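Long-range contacts in protein SSD1 (Saccharomyces cerevisiae S288C, PDB 7AM1), which binds mRNA, including elements in untranslated regions, to repress translation, and is a pseudonuclease of the RNase II family that lacks enzymatic activity: residues 8-13 against 210-215; 60-65 against 290-295; 218-223 against 284-289; 259-264 against 296-301; 276-281 against 302-307. All coordinates share one frame; numbering follows the deposited sequence.

Contact 1: 8-13 against 210-215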
# COMPACT_ATOMS: atom_id res chain seq x y z
N ALA A 8 10.43 -17.39 27.53
CA ALA A 8 10.90 -16.74 28.76
C ALA A 8 9.91 -15.67 29.21
O ALA A 8 9.38 -14.92 28.39
CB ALA A 8 12.26 -16.09 28.53
N PRO A 9 9.64 -15.56 30.52
CA PRO A 9 8.77 -14.48 30.98
C PRO A 9 9.37 -13.12 30.66
O PRO A 9 10.59 -12.95 30.61
CB PRO A 9 8.67 -14.71 32.49
CG PRO A 9 9.90 -15.50 32.84
CD PRO A 9 10.17 -16.36 31.64
N TYR A 10 8.50 -12.15 30.43
CA TYR A 10 8.93 -10.80 30.08
C TYR A 10 9.60 -10.11 31.27
O TYR A 10 9.26 -10.34 32.43
CB TYR A 10 7.75 -9.95 29.62
CG TYR A 10 7.09 -10.39 28.34
CD1 TYR A 10 7.83 -10.78 27.23
CD2 TYR A 10 5.70 -10.41 28.23
CE1 TYR A 10 7.22 -11.17 26.06
CE2 TYR A 10 5.08 -10.80 27.06
CZ TYR A 10 5.84 -11.18 25.98
OH TYR A 10 5.21 -11.56 24.82
N LEU A 11 10.57 -9.25 30.96
CA LEU A 11 11.15 -8.38 31.96
C LEU A 11 10.10 -7.40 32.47
O LEU A 11 9.26 -6.93 31.70
CB LEU A 11 12.33 -7.61 31.38
CG LEU A 11 13.65 -8.34 31.15
CD1 LEU A 11 14.67 -7.37 30.56
CD2 LEU A 11 14.18 -8.96 32.43
N PRO A 12 10.14 -7.04 33.76
CA PRO A 12 9.23 -5.98 34.24
C PRO A 12 9.46 -4.68 33.49
O PRO A 12 10.59 -4.34 33.13
CB PRO A 12 9.60 -5.85 35.72
CG PRO A 12 10.19 -7.17 36.09
CD PRO A 12 10.91 -7.64 34.86
N GLN A 13 8.36 -3.96 33.25
CA GLN A 13 8.45 -2.70 32.52
C GLN A 13 9.44 -1.74 33.18
O GLN A 13 10.21 -1.05 32.50
CB GLN A 13 7.07 -2.05 32.42
CG GLN A 13 6.02 -2.89 31.68
CD GLN A 13 6.27 -2.96 30.19
OE1 GLN A 13 6.81 -2.04 29.59
NE2 GLN A 13 5.86 -4.07 29.58
N VAL A 210 12.49 -9.56 24.85
CA VAL A 210 12.44 -9.71 26.31
C VAL A 210 11.25 -9.01 26.93
O VAL A 210 11.00 -9.19 28.13
CB VAL A 210 13.75 -9.21 26.97
CG1 VAL A 210 14.94 -10.01 26.44
CG2 VAL A 210 13.95 -7.71 26.74
N ALA A 211 10.50 -8.21 26.17
CA ALA A 211 9.32 -7.56 26.69
C ALA A 211 8.55 -6.94 25.54
O ALA A 211 9.14 -6.58 24.51
CB ALA A 211 9.68 -6.48 27.73
N VAL A 212 7.24 -6.83 25.71
CA VAL A 212 6.40 -6.06 24.80
C VAL A 212 6.18 -4.69 25.43
O VAL A 212 5.62 -4.59 26.53
CB VAL A 212 5.06 -6.76 24.53
CG1 VAL A 212 4.17 -5.87 23.66
CG2 VAL A 212 5.28 -8.12 23.87
N LEU A 213 6.64 -3.65 24.74
CA LEU A 213 6.54 -2.30 25.30
C LEU A 213 5.21 -1.65 24.97
O LEU A 213 4.66 -0.93 25.82
CB LEU A 213 7.70 -1.44 24.78
CG LEU A 213 9.10 -2.00 25.05
CD1 LEU A 213 10.18 -1.12 24.43
CD2 LEU A 213 9.35 -2.17 26.55
N ASP A 214 4.67 -1.88 23.78
CA ASP A 214 3.39 -1.27 23.43
C ASP A 214 2.72 -2.10 22.34
O ASP A 214 3.38 -2.72 21.50
CB ASP A 214 3.58 0.18 22.97
CG ASP A 214 2.34 1.03 23.18
OD1 ASP A 214 1.35 0.52 23.75
OD2 ASP A 214 2.37 2.21 22.79
N ARG A 215 1.39 -2.10 22.38
CA ARG A 215 0.56 -2.78 21.39
C ARG A 215 -0.74 -2.02 21.27
O ARG A 215 -1.36 -1.69 22.29
CB ARG A 215 0.29 -4.23 21.81
CG ARG A 215 -0.72 -4.96 20.94
CD ARG A 215 -0.91 -6.41 21.42
NE ARG A 215 0.34 -7.17 21.42
CZ ARG A 215 0.53 -8.30 22.09
NH1 ARG A 215 -0.45 -8.81 22.83
NH2 ARG A 215 1.70 -8.92 22.03

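Contact 2: 60-65 against 290-295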
# COMPACT_ATOMS: atom_id res chain seq x y z
N ARG A 60 11.05 -14.82 19.44
CA ARG A 60 9.99 -13.83 19.26
C ARG A 60 9.17 -13.65 20.53
O ARG A 60 8.56 -12.60 20.73
CB ARG A 60 9.07 -14.23 18.11
CG ARG A 60 8.15 -13.11 17.65
CD ARG A 60 7.20 -13.59 16.58
NE ARG A 60 7.92 -14.23 15.49
CZ ARG A 60 7.34 -14.75 14.42
NH1 ARG A 60 6.02 -14.69 14.29
NH2 ARG A 60 8.08 -15.32 13.48
N ASN A 61 9.14 -14.68 21.37
CA ASN A 61 8.55 -14.63 22.70
C ASN A 61 7.14 -14.03 22.69
O ASN A 61 6.82 -13.14 23.47
CB ASN A 61 9.46 -13.86 23.66
CG ASN A 61 9.17 -14.19 25.10
OD1 ASN A 61 8.38 -15.09 25.40
ND2 ASN A 61 9.83 -13.49 26.02
N ARG A 62 6.29 -14.57 21.82
CA ARG A 62 4.86 -14.31 21.83
C ARG A 62 4.50 -12.89 21.40
O ARG A 62 3.33 -12.51 21.49
CB ARG A 62 4.27 -14.59 23.23
CG ARG A 62 4.60 -16.00 23.73
CD ARG A 62 4.44 -16.15 25.24
NE ARG A 62 5.47 -15.42 25.96
CZ ARG A 62 5.25 -14.63 27.01
NH1 ARG A 62 4.02 -14.47 27.49
NH2 ARG A 62 6.26 -14.00 27.59
N ALA A 63 5.46 -12.12 20.90
CA ALA A 63 5.14 -10.80 20.38
C ALA A 63 4.34 -10.93 19.09
O ALA A 63 4.42 -11.93 18.38
CB ALA A 63 6.42 -10.00 20.12
N LEU A 64 3.53 -9.91 18.81
CA LEU A 64 2.70 -9.90 17.62
C LEU A 64 3.18 -8.84 16.63
O LEU A 64 3.88 -7.89 16.99
CB LEU A 64 1.23 -9.63 17.97
CG LEU A 64 0.53 -10.63 18.90
CD1 LEU A 64 -0.86 -10.11 19.27
CD2 LEU A 64 0.44 -12.01 18.27
N GLU A 65 2.79 -9.03 15.37
CA GLU A 65 3.04 -8.05 14.33
C GLU A 65 2.65 -6.65 14.80
O GLU A 65 1.58 -6.45 15.36
CB GLU A 65 2.25 -8.42 13.07
CG GLU A 65 2.28 -7.38 11.96
CD GLU A 65 3.58 -7.39 11.19
OE1 GLU A 65 3.84 -6.43 10.43
OE2 GLU A 65 4.36 -8.36 11.34
N TRP A 290 -1.50 -14.77 25.89
CA TRP A 290 -0.51 -15.72 25.38
C TRP A 290 0.55 -15.89 26.45
O TRP A 290 1.56 -15.17 26.48
CB TRP A 290 0.10 -15.24 24.07
CG TRP A 290 0.85 -16.31 23.34
CD1 TRP A 290 1.16 -17.56 23.80
CD2 TRP A 290 1.40 -16.22 22.03
NE1 TRP A 290 1.86 -18.26 22.85
CE2 TRP A 290 2.02 -17.46 21.75
CE3 TRP A 290 1.43 -15.22 21.05
CZ2 TRP A 290 2.66 -17.71 20.55
CZ3 TRP A 290 2.06 -15.48 19.86
CH2 TRP A 290 2.67 -16.71 19.61
N PRO A 291 0.36 -16.83 27.37
CA PRO A 291 1.35 -17.06 28.43
C PRO A 291 2.50 -17.93 27.92
O PRO A 291 2.42 -18.56 26.87
CB PRO A 291 0.54 -17.79 29.51
CG PRO A 291 -0.50 -18.55 28.73
CD PRO A 291 -0.81 -17.73 27.49
N ILE A 292 3.58 -17.94 28.70
CA ILE A 292 4.75 -18.73 28.33
C ILE A 292 4.43 -20.21 28.28
O ILE A 292 5.18 -20.98 27.67
CB ILE A 292 5.92 -18.46 29.31
CG1 ILE A 292 5.56 -18.93 30.72
CG2 ILE A 292 6.29 -16.98 29.30
CD1 ILE A 292 6.65 -18.70 31.74
N THR A 293 3.34 -20.64 28.91
CA THR A 293 2.99 -22.06 28.97
C THR A 293 2.24 -22.56 27.75
O THR A 293 1.91 -23.75 27.70
CB THR A 293 2.16 -22.33 30.23
OG1 THR A 293 1.05 -21.42 30.29
CG2 THR A 293 3.01 -22.19 31.49
N SER A 294 1.95 -21.70 26.78
CA SER A 294 1.22 -22.09 25.58
C SER A 294 2.03 -21.76 24.33
O SER A 294 2.63 -20.69 24.23
CB SER A 294 -0.13 -21.38 25.50
OG SER A 294 -0.80 -21.68 24.28
N LEU A 295 2.05 -22.70 23.38
CA LEU A 295 2.73 -22.47 22.11
C LEU A 295 1.96 -21.52 21.20
O LEU A 295 2.53 -21.04 20.21
CB LEU A 295 2.95 -23.79 21.38
CG LEU A 295 3.97 -24.74 22.00
CD1 LEU A 295 3.95 -26.11 21.32
CD2 LEU A 295 5.36 -24.12 21.93

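Contact 3: 218-223 against 284-289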
# COMPACT_ATOMS: atom_id res chain seq x y z
N GLY A 218 -7.18 -3.99 21.24
CA GLY A 218 -8.42 -4.25 20.53
C GLY A 218 -8.27 -4.53 19.05
O GLY A 218 -9.21 -4.28 18.28
N GLN A 219 -7.14 -5.08 18.62
CA GLN A 219 -6.97 -5.43 17.22
C GLN A 219 -7.89 -6.59 16.86
O GLN A 219 -8.16 -7.48 17.68
CB GLN A 219 -5.52 -5.80 16.93
CG GLN A 219 -4.54 -4.65 17.06
CD GLN A 219 -3.11 -5.05 16.75
OE1 GLN A 219 -2.83 -5.68 15.72
NE2 GLN A 219 -2.19 -4.69 17.64
N LEU A 220 -8.40 -6.57 15.63
CA LEU A 220 -9.33 -7.58 15.14
C LEU A 220 -8.69 -8.34 13.99
O LEU A 220 -7.84 -7.81 13.27
CB LEU A 220 -10.65 -6.96 14.67
CG LEU A 220 -11.38 -6.09 15.69
CD1 LEU A 220 -12.55 -5.35 15.04
CD2 LEU A 220 -11.86 -6.94 16.86
N PHE A 221 -9.12 -9.59 13.83
CA PHE A 221 -8.60 -10.48 12.80
C PHE A 221 -9.74 -11.24 12.16
O PHE A 221 -10.53 -11.89 12.86
CB PHE A 221 -7.59 -11.48 13.38
CG PHE A 221 -6.49 -10.84 14.17
CD1 PHE A 221 -5.46 -10.19 13.53
CD2 PHE A 221 -6.50 -10.89 15.55
CE1 PHE A 221 -4.44 -9.60 14.26
CE2 PHE A 221 -5.48 -10.30 16.28
CZ PHE A 221 -4.46 -9.65 15.63
N SER A 222 -9.84 -11.18 10.84
CA SER A 222 -10.80 -11.98 10.10
C SER A 222 -10.17 -13.32 9.73
O SER A 222 -8.95 -13.42 9.56
CB SER A 222 -11.25 -11.25 8.85
OG SER A 222 -10.16 -11.06 7.97
N GLY A 223 -11.00 -14.34 9.62
CA GLY A 223 -10.50 -15.66 9.30
C GLY A 223 -11.58 -16.72 9.45
O GLY A 223 -12.77 -16.41 9.58
N VAL A 284 -14.67 -12.91 12.95
CA VAL A 284 -13.70 -11.95 13.45
C VAL A 284 -13.31 -12.39 14.86
O VAL A 284 -14.18 -12.73 15.67
CB VAL A 284 -14.25 -10.52 13.44
CG1 VAL A 284 -13.22 -9.55 13.98
CG2 VAL A 284 -14.67 -10.12 12.03
N ALA A 285 -12.01 -12.40 15.14
CA ALA A 285 -11.49 -12.82 16.43
C ALA A 285 -10.52 -11.77 16.97
O ALA A 285 -10.04 -10.90 16.24
CB ALA A 285 -10.78 -14.18 16.33
N SER A 286 -10.25 -11.86 18.27
CA SER A 286 -9.25 -11.04 18.93
C SER A 286 -8.37 -11.93 19.80
O SER A 286 -8.80 -12.99 20.26
CB SER A 286 -9.88 -9.94 19.80
OG SER A 286 -10.53 -8.97 19.00
N ILE A 287 -7.13 -11.50 20.01
CA ILE A 287 -6.20 -12.23 20.86
C ILE A 287 -6.29 -11.68 22.27
O ILE A 287 -6.13 -10.48 22.49
CB ILE A 287 -4.76 -12.13 20.31
CG1 ILE A 287 -4.64 -12.92 19.00
CG2 ILE A 287 -3.76 -12.62 21.34
CD1 ILE A 287 -3.32 -12.74 18.29
N LYS A 288 -6.54 -12.57 23.23
CA LYS A 288 -6.76 -12.20 24.62
C LYS A 288 -5.54 -12.43 25.51
O LYS A 288 -5.27 -11.62 26.39
CB LYS A 288 -7.96 -12.96 25.19
CG LYS A 288 -8.93 -12.06 25.94
CD LYS A 288 -9.94 -12.85 26.76
CE LYS A 288 -10.85 -11.92 27.56
NZ LYS A 288 -11.84 -12.67 28.37
N ARG A 289 -4.83 -13.54 25.33
CA ARG A 289 -3.70 -13.83 26.20
C ARG A 289 -2.77 -14.80 25.49
O ARG A 289 -3.18 -15.55 24.60
CB ARG A 289 -4.14 -14.44 27.54
CG ARG A 289 -4.83 -15.78 27.40
CD ARG A 289 -5.50 -16.24 28.70
NE ARG A 289 -5.94 -17.63 28.58
CZ ARG A 289 -5.16 -18.69 28.81
NH1 ARG A 289 -3.90 -18.54 29.19
NH2 ARG A 289 -5.66 -19.91 28.65
O HOH W 1 -6.44 -8.75 19.19

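Contact 4: 259-264 against 296-301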
# COMPACT_ATOMS: atom_id res chain seq x y z
N LEU A 259 -2.10 -18.97 14.30
CA LEU A 259 -3.36 -19.59 14.67
C LEU A 259 -3.72 -19.20 16.10
O LEU A 259 -2.85 -19.10 16.97
CB LEU A 259 -3.28 -21.12 14.56
CG LEU A 259 -3.16 -21.71 13.16
CD1 LEU A 259 -2.95 -23.23 13.24
CD2 LEU A 259 -4.37 -21.37 12.31
N ILE A 260 -5.00 -18.97 16.34
CA ILE A 260 -5.50 -18.54 17.64
C ILE A 260 -6.38 -19.64 18.20
O ILE A 260 -7.29 -20.12 17.52
CB ILE A 260 -6.28 -17.21 17.54
CG1 ILE A 260 -5.41 -16.12 16.92
CG2 ILE A 260 -6.78 -16.81 18.92
CD1 ILE A 260 -6.18 -14.86 16.52
N ALA A 261 -6.09 -20.05 19.43
CA ALA A 261 -6.92 -21.03 20.11
C ALA A 261 -8.15 -20.34 20.67
O ALA A 261 -8.04 -19.37 21.43
CB ALA A 261 -6.13 -21.72 21.23
N ILE A 262 -9.32 -20.82 20.28
CA ILE A 262 -10.60 -20.31 20.76
C ILE A 262 -11.21 -21.38 21.66
O ILE A 262 -11.53 -22.47 21.18
CB ILE A 262 -11.55 -19.98 19.59
CG1 ILE A 262 -10.90 -19.01 18.60
CG2 ILE A 262 -12.86 -19.42 20.13
CD1 ILE A 262 -10.58 -17.66 19.16
N PRO A 263 -11.37 -21.13 22.96
CA PRO A 263 -12.13 -22.08 23.78
C PRO A 263 -13.51 -22.30 23.18
O PRO A 263 -14.24 -21.34 22.91
CB PRO A 263 -12.18 -21.40 25.15
CG PRO A 263 -10.98 -20.52 25.18
CD PRO A 263 -10.81 -20.03 23.76
N THR A 264 -13.86 -23.57 22.96
CA THR A 264 -15.09 -23.89 22.26
C THR A 264 -16.33 -23.39 22.99
O THR A 264 -17.42 -23.39 22.39
CB THR A 264 -15.19 -25.40 22.04
OG1 THR A 264 -14.92 -26.09 23.27
CG2 THR A 264 -14.20 -25.84 20.98
N HIS A 296 0.71 -21.23 21.52
CA HIS A 296 -0.18 -20.44 20.69
C HIS A 296 -0.92 -19.43 21.54
O HIS A 296 -1.15 -19.67 22.74
CB HIS A 296 -1.19 -21.34 19.97
CG HIS A 296 -1.77 -22.39 20.86
ND1 HIS A 296 -1.34 -23.70 20.86
CD2 HIS A 296 -2.73 -22.31 21.82
CE1 HIS A 296 -2.01 -24.38 21.77
NE2 HIS A 296 -2.86 -23.57 22.36
N PRO A 297 -1.32 -18.29 20.97
CA PRO A 297 -2.16 -17.36 21.70
C PRO A 297 -3.58 -17.88 21.84
O PRO A 297 -4.04 -18.75 21.10
CB PRO A 297 -2.12 -16.09 20.85
CG PRO A 297 -1.86 -16.58 19.47
CD PRO A 297 -0.99 -17.80 19.61
N PHE A 298 -4.27 -17.36 22.85
CA PHE A 298 -5.69 -17.60 23.05
C PHE A 298 -6.46 -16.33 22.70
O PHE A 298 -5.95 -15.21 22.85
CB PHE A 298 -5.98 -18.02 24.49
CG PHE A 298 -5.32 -19.31 24.89
CD1 PHE A 298 -5.94 -20.53 24.64
CD2 PHE A 298 -4.09 -19.31 25.52
CE1 PHE A 298 -5.33 -21.72 25.00
CE2 PHE A 298 -3.48 -20.50 25.88
CZ PHE A 298 -4.10 -21.71 25.62
N GLY A 299 -7.69 -16.51 22.24
CA GLY A 299 -8.48 -15.39 21.78
C GLY A 299 -9.97 -15.59 21.97
O GLY A 299 -10.39 -16.58 22.57
N ILE A 300 -10.77 -14.65 21.48
CA ILE A 300 -12.22 -14.72 21.58
C ILE A 300 -12.81 -14.48 20.20
O ILE A 300 -12.18 -13.87 19.33
CB ILE A 300 -12.78 -13.68 22.58
CG1 ILE A 300 -12.43 -12.26 22.11
CG2 ILE A 300 -12.19 -13.92 23.96
CD1 ILE A 300 -12.99 -11.14 22.99
N LEU A 301 -14.04 -14.95 20.00
CA LEU A 301 -14.79 -14.64 18.79
C LEU A 301 -15.53 -13.33 19.00
O LEU A 301 -16.22 -13.15 20.01
CB LEU A 301 -15.77 -15.74 18.43
CG LEU A 301 -15.19 -17.05 17.92
CD1 LEU A 301 -16.31 -18.01 17.54
CD2 LEU A 301 -14.29 -16.79 16.73

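Contact 5: 276-281 against 302-307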
# COMPACT_ATOMS: atom_id res chain seq x y z
N ASP A 276 -17.66 -28.78 10.32
CA ASP A 276 -17.47 -28.72 8.88
C ASP A 276 -18.50 -27.83 8.19
O ASP A 276 -18.23 -27.32 7.10
CB ASP A 276 -17.52 -30.13 8.28
N LYS A 277 -19.67 -27.64 8.80
CA LYS A 277 -20.68 -26.76 8.22
C LYS A 277 -20.25 -25.30 8.23
O LYS A 277 -20.74 -24.51 7.42
CB LYS A 277 -22.00 -26.92 8.96
N TYR A 278 -19.34 -24.92 9.13
CA TYR A 278 -18.88 -23.54 9.26
C TYR A 278 -17.58 -23.28 8.51
O TYR A 278 -17.05 -22.17 8.58
CB TYR A 278 -18.69 -23.19 10.74
CG TYR A 278 -19.98 -23.15 11.53
CD1 TYR A 278 -20.51 -24.31 12.06
CD2 TYR A 278 -20.65 -21.96 11.75
CE1 TYR A 278 -21.69 -24.29 12.79
CE2 TYR A 278 -21.83 -21.92 12.47
CZ TYR A 278 -22.34 -23.10 12.99
OH TYR A 278 -23.51 -23.08 13.71
N SER A 279 -17.06 -24.28 7.79
CA SER A 279 -15.76 -24.14 7.15
C SER A 279 -15.71 -23.00 6.15
O SER A 279 -14.62 -22.49 5.87
CB SER A 279 -15.39 -25.46 6.45
OG SER A 279 -16.29 -25.75 5.40
N GLU A 280 -16.85 -22.58 5.60
CA GLU A 280 -16.89 -21.52 4.61
C GLU A 280 -17.44 -20.22 5.18
O GLU A 280 -17.90 -19.35 4.43
CB GLU A 280 -17.72 -21.96 3.40
CG GLU A 280 -17.14 -23.17 2.66
CD GLU A 280 -16.20 -22.81 1.53
OE1 GLU A 280 -16.63 -22.15 0.56
OE2 GLU A 280 -15.02 -23.20 1.61
N LYS A 281 -17.42 -20.07 6.51
CA LYS A 281 -17.89 -18.87 7.17
C LYS A 281 -16.71 -18.03 7.63
O LYS A 281 -15.66 -18.57 8.02
CB LYS A 281 -18.77 -19.22 8.37
CG LYS A 281 -20.09 -19.90 8.01
CD LYS A 281 -21.05 -18.98 7.28
CE LYS A 281 -22.38 -19.67 7.00
NZ LYS A 281 -23.47 -18.70 6.71
N VAL A 302 -15.39 -12.42 18.04
CA VAL A 302 -16.06 -11.13 18.08
C VAL A 302 -17.32 -11.13 17.23
O VAL A 302 -18.36 -10.62 17.66
CB VAL A 302 -15.09 -10.02 17.64
CG1 VAL A 302 -15.84 -8.70 17.47
CG2 VAL A 302 -13.95 -9.88 18.64
N SER A 303 -17.26 -11.71 16.03
CA SER A 303 -18.39 -11.65 15.12
C SER A 303 -18.34 -12.82 14.15
O SER A 303 -17.29 -13.43 13.92
CB SER A 303 -18.40 -10.33 14.33
OG SER A 303 -18.33 -9.21 15.20
N GLU A 304 -19.52 -13.14 13.61
CA GLU A 304 -19.66 -14.00 12.44
C GLU A 304 -20.08 -13.11 11.28
O GLU A 304 -21.14 -12.49 11.32
CB GLU A 304 -20.69 -15.10 12.68
CG GLU A 304 -20.84 -16.07 11.52
CD GLU A 304 -21.85 -17.17 11.81
OE1 GLU A 304 -22.27 -17.28 12.98
OE2 GLU A 304 -22.21 -17.91 10.87
N LEU A 305 -19.24 -13.05 10.24
CA LEU A 305 -19.47 -12.11 9.16
C LEU A 305 -20.42 -12.66 8.10
O LEU A 305 -21.24 -11.90 7.56
CB LEU A 305 -18.14 -11.72 8.51
CG LEU A 305 -17.16 -10.95 9.40
CD1 LEU A 305 -15.95 -10.52 8.57
CD2 LEU A 305 -17.81 -9.76 10.08
N GLY A 306 -20.32 -13.95 7.78
CA GLY A 306 -21.17 -14.56 6.78
C GLY A 306 -20.36 -15.40 5.82
O GLY A 306 -19.22 -15.78 6.11
N ASP A 307 -20.96 -15.69 4.67
CA ASP A 307 -20.33 -16.57 3.69
C ASP A 307 -19.05 -15.95 3.14
O ASP A 307 -18.99 -14.76 2.83
CB ASP A 307 -21.31 -16.88 2.56
CG ASP A 307 -22.47 -17.75 3.00
OD1 ASP A 307 -22.33 -18.47 4.02
OD2 ASP A 307 -23.53 -17.72 2.34

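Contact 1: 8-13 against 210-215
The phenol ring of Tyr-10 is sandwiched, with the backbone of strand 206-214 on one face and Arg-62 on the other. Val-212 N stands over the ring centre, 4.2 Å above its plane, while the guanidinium of Arg-62 makes a cation-pi contact with the opposite face. Val-210 O sits at the ring edge. At the far end of the phenol, Tyr-10 OH lies 3.6 Å from Val-212 CG2 and is hydrogen-bonded to Asn-61 O, which fixes how the ring is placed. Were Tyr-10 replaced by an alanine, Arg-62 would probably lose its aromatic partner, Asn-61 O the hydroxyl bonded to it, and the backbone at Val-212 its cover.

The second flat group, the amide of Gln-13, is turned back onto the strand by a bend at its second torsion (chi2 -71°). Its NE2 then donates to Val-212 O at 3.1 Å, with the acceptor near the amide plane and an angle of 162° at the hydrogen. Between the two groups Leu-11 N bonds to Val-210 O at 2.9 Å, almost in line with the carbonyl (172°). The side chains of Leu-11 and Val-210 run alongside each other, CD1 to CG2 3.9 Å.

Val-210 and Ala-211 both face Ala-70, a classic beta bulge, and Leu-213 and Asp-214 form another opposite Leu-68. The extended segment 8-13 thus lies against a twice-bulged strand of a five-stranded sheet whose end strands also pair, consistent with the first cold-shock (OB-fold) domain of RNase II relatives.

Contact 2: 60-65 against 290-295
Arg-62 lays its aliphatic chain over the face of the Trp-290 indole, a CH-pi contact that joins a type I' turn (Arg-60 to Ala-63) to the loop between two strands of the second cold-shock domain. Arg-62 CG stands 3.5 Å from the centroid of the five-membered ring, and Arg-62 CB is 3.5 Å from Trp-290 CD2. The guanidinium itself does not stack on the indole: its plane is turned 85° from the ring, because the chain bends at its third torsion (chi3 -70°). This brings Arg-62 NH1 2.7 Å from Trp-290 O, a bond lying in both the guanidinium and the carbonyl planes, with 156° at the hydrogen. Ile-292 CG2 rests on a guanidinium face, 3.4 Å from Arg-62 CZ. At the indole edge, Leu-64 CD2 adds an apolar touch to Trp-290 CZ3.

The next shell holds these groups in place. Asn-61 OD1 accepts from Arg-62 NE at 3.0 Å and from Arg-62 NH2 as well, both donors approaching from one side of the amide plane, so the guanidinium is pinned against rotation. Asn-61 is steadied in turn through its ND2, hydrogen-bonded to Ala-8 O and Val-209 O. On the other side, Pro-291 to Ser-294 forms a type I turn that curls back to the edge of the indole, where Trp-290 NE1 donates to Ser-294 O at 2.9 Å, the acceptor lying in the ring plane but the donor standing above the plane of the carbonyl.

Contact 3: 218-223 against 284-289
Phe-221 and Ile-287 meet obliquely across two antiparallel strands, with Phe-221 CE2 3.8 Å from Ile-287 CD1. The ring gets there because CG is anti to the carbonyl carbon (chi1 -53°), which carries it along the partner strand past Ala-285. Phe-221 and Ala-285 share one face of the sheet; Ser-222 and Val-284 share the other. Leu-220 also reaches Val-284, crossing it obliquely, CB to CG1 3.7 Å.

The register rests on the backbone. Phe-221 and Ala-285 form a hydrogen-bonded pair, with Phe-221 N to Ala-285 O at 2.9 Å and Ala-285 N to Phe-221 O at 2.8 Å, both lying in the carbonyl planes. Ser-222 and Val-284 are the adjoining non-hydrogen-bonded pair. At Gln-219 the direct backbone pairing gives way to other donors: Ser-286 OG gives its proton to Gln-219 O at 3.1 Å. A water also donates to Gln-219 O at 2.6 Å and accepts from Ile-287 N at 3.0 Å, linking the two segments and giving that carbonyl a second donor.

The strand directions differ by 132°, a strong twist suited to the coiled OB-fold sheet of a cold-shock domain. Here strand 221-226 runs between 247-252 and 281-289, with Phe-250 and Ile-260 packing on Phe-221, while Leu-305 packs on Val-284, and Leu-220 on Val-302 of strand 298-307.

Contact 4: 259-264 against 296-301
Ala-261 and Phe-298 form the single bridge that closes the OB-fold barrel of the second cold-shock domain, joining its third and fifth strands. Two backbone bonds grip Ala-261: its N donates to Pro-297 O at 2.9 Å, and its O accepts from Gly-299 N at 3.0 Å. The strand directions are 59° apart, which is consistent with so short a pairing.

Ala-261 CB touches two rings, 3.5 Å from His-296 CD2 and 3.6 Å from Phe-298 CD1. The imidazole reaches it with CG between the backbone N and the carbonyl carbon (chi1 44°), and His-296 CD2 also lies over a face of the Phe-298 ring, toward its rim. Packing is tight at Gly-299, where Ile-260 CG2 comes to 3.5 Å from Gly-299 N; a beta carbon there would collide with that methyl. Ile-262 CD1 presses on the same glycine, and Ile-262 CG2 meets Leu-301 CG at 4.0 Å with the two chains roughly perpendicular. Leu-259 O is buried against the Pro-297 ring with no polar partner.

Strand 247-252 flanks 260-263, while 281-289 pairs with 298-307; Ile-260 packs on Ile-287 and Phe-221 within the barrel.

Contact 5: 276-281 against 302-307
Lys-281 and Asp-307 form an antiparallel non-hydrogen-bonded bridge (CA to CA 4.8 Å) from which the side chains diverge, yet the bent lysine chain still brings its NZ to the Asp-307 carboxylate. Lys-281 CB is 4.1 Å from Gly-306 O, the same carbonyl that receives a CA-H contact from Lys-281 CA at 3.5 Å. The chain then bends at its second torsion (chi2 -68°). CG is 4.1 Å from Glu-304 OE2, while CD approaches Asp-307 OD1 at 3.5 Å. CE closes to 3.2 Å from that oxygen, and the tip, Lys-281 NZ, makes a salt bridge to Asp-307 OD1 at 2.9 Å. The ammonium meets the oxygen from above the carboxylate plane, 37° out of it.

Glu-304, extended toward the lysine, keeps its OE2 4.4 Å from Lys-281 NZ, beyond a salt bridge, and near the edge of the Tyr-278 ring. The turn that delivers the lysine, a type I turn from Tyr-278 to Lys-281, is tied by Lys-281 N to Tyr-278 O. Replacing Lys-281 by an alanine would probably leave Asp-307 without its cation and Glu-304 facing it with no positive charge between.

One ammonium set near two carboxylates at the surface of the second cold-shock domain would be expected to offset their mutual repulsion and to favour its own protonated state, while the salt bridge joins the start of strand 281-289 to the far end of strand 298-307.

Along the chain, contact 1 closes before contacts 3, 4 and 5 open, while contact 2 spans from the first sheet to the loop 290-295 and encloses contact 3. Contacts 3, 4 and 5 share one five-stranded sheet: 281-289 serves contact 3, and its neighbour 298-307 serves both 4 and 5, whose centres are about 15 Å apart. Contacts 3 and 4 lie closest, about 9 Å between centres. Contacts 1 and 2, about 11 Å between centres, meet through Asn-61 and Arg-62; contact 2 also touches contact 3 through Leu-64 and Ile-287. Contact 2 therefore couples the N-terminal sheet to the second cold-shock domain, while contact 5 lies about 34 Å from contact 1, centre to centre.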